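Local coordinates for protein oligoribonuclease (Colwellia psychrerythraea, PDB 6A4D) that probably degrades very short RNA oligonucleotides by hydrolysing their phosphodiester bonds, as an oligoribonuclease of the exonuclease family, at residues Ser9-Leu14 and Gly103-Cys108. The protein carries 1 engineered substitution. Numbering follows the deposited sequence.
Sequences SNLIWL and GKSPMC
Ser105 OG receives the backbone N-H of Ile12 in a short, nearly straight bond, Ile12 N to Ser105 OG 2.7 Å, and itself donates to Pro106 O at 2.8 Å. A chi1 of -173° turns OG away from the backbone N of Ser105 and beside its carbonyl carbon, where the buried hydroxyl ties the Ile12 amide to segment 103-108 and also closes a bond back to Pro106 O of its own segment. Replacing Ser105 by alanine removes OG, and the Ile12 N-H and Pro106 O would probably lose the partner they share in this buried place. Further along, Cys108 N donates to Ile12 O at 3.0 Å, and Leu14 N returns to Cys108 O at 3.2 Å. A water lies within hydrogen-bonding distance of both Cys108 O and Leu14 O.

On one face of the sheet the Cys108 side chain lies over the Trp13 indole: its CB sits 3.6 Å from the centroid of the six-membered ring in a CH-pi contact, while SG lies above the five-membered ring and also reaches Leu11 CB. Trp13 NE1 is hydrogen-bonded to Thr36 OG1, which helps hold the indole's orientation, and helix 163-180 packs against it. On the other face, Leu14 CD2 meets Met107 CG at 4.1 Å, with Phe130 and Ile112 touching both residues. Arg146 of the second subunit packs on Leu11 and Pro106. The contact joins neighbouring parallel strands, 11-18 and 107-109, in the central mixed sheet of the RNase H-like exonuclease fold.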
ATOM      1  N   SER A   9      18.654   8.520   0.671  1.00 40.01           N
ATOM      2  CA  SER A   9      18.265   7.234   0.279  1.00 39.97           C
ATOM      3  C   SER A   9      17.917   6.403   1.515  1.00 37.43           C
ATOM      4  O   SER A   9      17.488   5.279   1.397  1.00 35.34           O
ATOM      5  CB  SER A   9      19.338   6.658  -0.654  1.00 39.01           C
ATOM      6  OG  SER A   9      20.407   6.085   0.053  1.00 48.99           O
ATOM      7  N   ASN A  10      17.964   7.000   2.701  1.00 38.81           N
ATOM      8  CA  ASN A  10      17.522   6.298   3.900  1.00 35.72           C
ATOM      9  C   ASN A  10      16.006   5.868   3.868  1.00 32.21           C
ATOM     10  O   ASN A  10      15.159   6.528   3.338  1.00 27.75           O
ATOM     11  CB  ASN A  10      17.834   7.113   5.125  1.00 34.04           C
ATOM     12  CG  ASN A  10      19.332   7.319   5.334  1.00 41.63           C
ATOM     13  OD1 ASN A  10      20.187   6.546   4.823  1.00 43.56           O
ATOM     14  ND2 ASN A  10      19.663   8.349   6.097  1.00 42.88           N
ATOM     15  N   LEU A  11      15.727   4.730   4.452  1.00 31.47           N
ATOM     16  CA  LEU A  11      14.395   4.221   4.530  1.00 34.76           C
ATOM     17  C   LEU A  11      13.823   4.327   5.949  1.00 32.20           C
ATOM     18  O   LEU A  11      14.477   3.937   6.913  1.00 30.18           O
ATOM     19  CB  LEU A  11      14.412   2.782   4.033  1.00 29.56           C
ATOM     20  CG  LEU A  11      14.838   2.649   2.593  1.00 33.43           C
ATOM     21  CD1 LEU A  11      15.127   1.169   2.359  1.00 31.66           C
ATOM     22  CD2 LEU A  11      13.758   3.221   1.665  1.00 36.04           C
ATOM     23  N   ILE A  12      12.564   4.762   6.040  1.00 35.69           N
ATOM     24  CA  ILE A  12      11.752   4.746   7.313  1.00 30.13           C
ATOM     25  C   ILE A  12      10.826   3.535   7.402  1.00 28.88           C
ATOM     26  O   ILE A  12       9.850   3.381   6.596  1.00 29.51           O
ATOM     27  CB  ILE A  12      10.891   6.005   7.420  1.00 34.05           C
ATOM     28  CG1 ILE A  12      11.772   7.266   7.275  1.00 36.57           C
ATOM     29  CG2 ILE A  12      10.180   6.004   8.771  1.00 34.64           C
ATOM     30  CD1 ILE A  12      11.033   8.597   7.447  1.00 41.00           C
ATOM     31  N   TRP A  13      11.143   2.656   8.351  1.00 24.34           N
ATOM     32  CA  TRP A  13      10.386   1.472   8.625  1.00 28.37           C
ATOM     33  C   TRP A  13       9.500   1.682   9.846  1.00 31.12           C
ATOM     34  O   TRP A  13       9.949   2.197  10.842  1.00 30.19           O
ATOM     35  CB  TRP A  13      11.297   0.309   8.931  1.00 30.08           C
ATOM     36  CG  TRP A  13      12.131  -0.022   7.781  1.00 30.58           C
ATOM     37  CD1 TRP A  13      13.224   0.638   7.339  1.00 29.72           C
ATOM     38  CD2 TRP A  13      11.929  -1.089   6.917  1.00 31.70           C
ATOM     39  NE1 TRP A  13      13.730   0.031   6.238  1.00 31.74           N
ATOM     40  CE2 TRP A  13      12.966  -1.054   5.962  1.00 30.46           C
ATOM     41  CE3 TRP A  13      10.997  -2.134   6.869  1.00 34.06           C
ATOM     42  CZ2 TRP A  13      13.053  -1.951   4.929  1.00 30.99           C
ATOM     43  CZ3 TRP A  13      11.120  -3.067   5.830  1.00 29.42           C
ATOM     44  CH2 TRP A  13      12.129  -2.954   4.881  1.00 29.62           C
ATOM     45  N   LEU A  14       8.248   1.261   9.784  1.00 32.26           N
ATOM     46  CA  LEU A  14       7.451   1.294  10.982  1.00 35.06           C
ATOM     47  C   LEU A  14       6.466   0.189  11.132  1.00 38.05           C
ATOM     48  O   LEU A  14       6.119  -0.540  10.192  1.00 36.47           O
ATOM     49  CB  LEU A  14       6.791   2.640  11.118  1.00 40.82           C
ATOM     50  CG  LEU A  14       5.926   3.172  10.013  1.00 42.26           C
ATOM     51  CD1 LEU A  14       4.549   2.607  10.170  1.00 45.39           C
ATOM     52  CD2 LEU A  14       5.842   4.691  10.121  1.00 45.07           C
ATOM     53  N   GLY A 103       9.806  14.025   2.238  1.00 46.96           N
ATOM     54  CA  GLY A 103       9.388  13.625   0.907  1.00 39.75           C
ATOM     55  C   GLY A 103      10.214  12.566   0.209  1.00 37.78           C
ATOM     56  O   GLY A 103       9.957  12.304  -0.945  1.00 39.18           O
ATOM     57  N   LYS A 104      11.202  11.985   0.879  1.00 36.47           N
ATOM     58  CA  LYS A 104      12.139  11.041   0.255  1.00 44.44           C
ATOM     59  C   LYS A 104      11.838   9.564   0.493  1.00 39.79           C
ATOM     60  O   LYS A 104      11.788   8.802  -0.424  1.00 39.14           O
ATOM     61  CB  LYS A 104      13.539  11.264   0.800  1.00 51.94           C
ATOM     62  CG  LYS A 104      14.018  12.693   0.683  1.00 58.69           C
ATOM     63  CD  LYS A 104      13.982  13.242  -0.727  1.00 59.08           C
ATOM     64  CE  LYS A 104      15.029  12.609  -1.598  1.00 64.08           C
ATOM     65  NZ  LYS A 104      15.192  13.453  -2.815  1.00 69.05           N
ATOM     66  N   SER A 105      11.636   9.189   1.747  1.00 36.40           N
ATOM     67  CA  SER A 105      11.432   7.811   2.089  1.00 35.10           C
ATOM     68  C   SER A 105       9.963   7.403   1.872  1.00 32.79           C
ATOM     69  O   SER A 105       9.064   8.068   2.394  1.00 32.87           O
ATOM     70  CB  SER A 105      11.811   7.583   3.539  1.00 33.63           C
ATOM     71  OG  SER A 105      11.758   6.200   3.844  1.00 33.95           O
ATOM     72  N   PRO A 106       9.730   6.328   1.112  1.00 30.16           N
ATOM     73  CA  PRO A 106       8.436   5.690   1.291  1.00 30.85           C
ATOM     74  C   PRO A 106       8.294   5.157   2.727  1.00 29.61           C
ATOM     75  O   PRO A 106       9.233   5.129   3.460  1.00 31.55           O
ATOM     76  CB  PRO A 106       8.451   4.536   0.299  1.00 33.03           C
ATOM     77  CG  PRO A 106       9.917   4.146   0.212  1.00 36.32           C
ATOM     78  CD  PRO A 106      10.678   5.464   0.373  1.00 34.27           C
ATOM     79  N   MET A 107       7.069   4.859   3.111  1.00 27.74           N
ATOM     80  CA  MET A 107       6.761   4.126   4.304  1.00 26.98           C
ATOM     81  C   MET A 107       6.984   2.651   4.056  1.00 23.40           C
ATOM     82  O   MET A 107       6.407   2.123   3.137  1.00 23.94           O
ATOM     83  CB  MET A 107       5.314   4.429   4.659  1.00 27.65           C
ATOM     84  CG  MET A 107       5.020   4.193   6.097  1.00 32.73           C
ATOM     85  SD  MET A 107       3.294   4.483   6.518  1.00 34.22           S
ATOM     86  CE  MET A 107       3.220   6.284   6.503  1.00 39.23           C
ATOM     87  N   CYS A 108       7.767   1.986   4.906  1.00 24.97           N
ATOM     88  CA  CYS A 108       8.304   0.636   4.702  1.00 26.33           C
ATOM     89  C   CYS A 108       7.855  -0.373   5.712  1.00 22.95           C
ATOM     90  O   CYS A 108       7.687  -0.076   6.877  1.00 29.27           O
ATOM     91  CB  CYS A 108       9.855   0.593   4.696  1.00 27.93           C
ATOM     92  SG  CYS A 108      10.643   1.763   3.582  1.00 30.97           S
TER
HETATM   93  O   HOH W   1       8.078  -2.100   9.013  1.00 43.13           O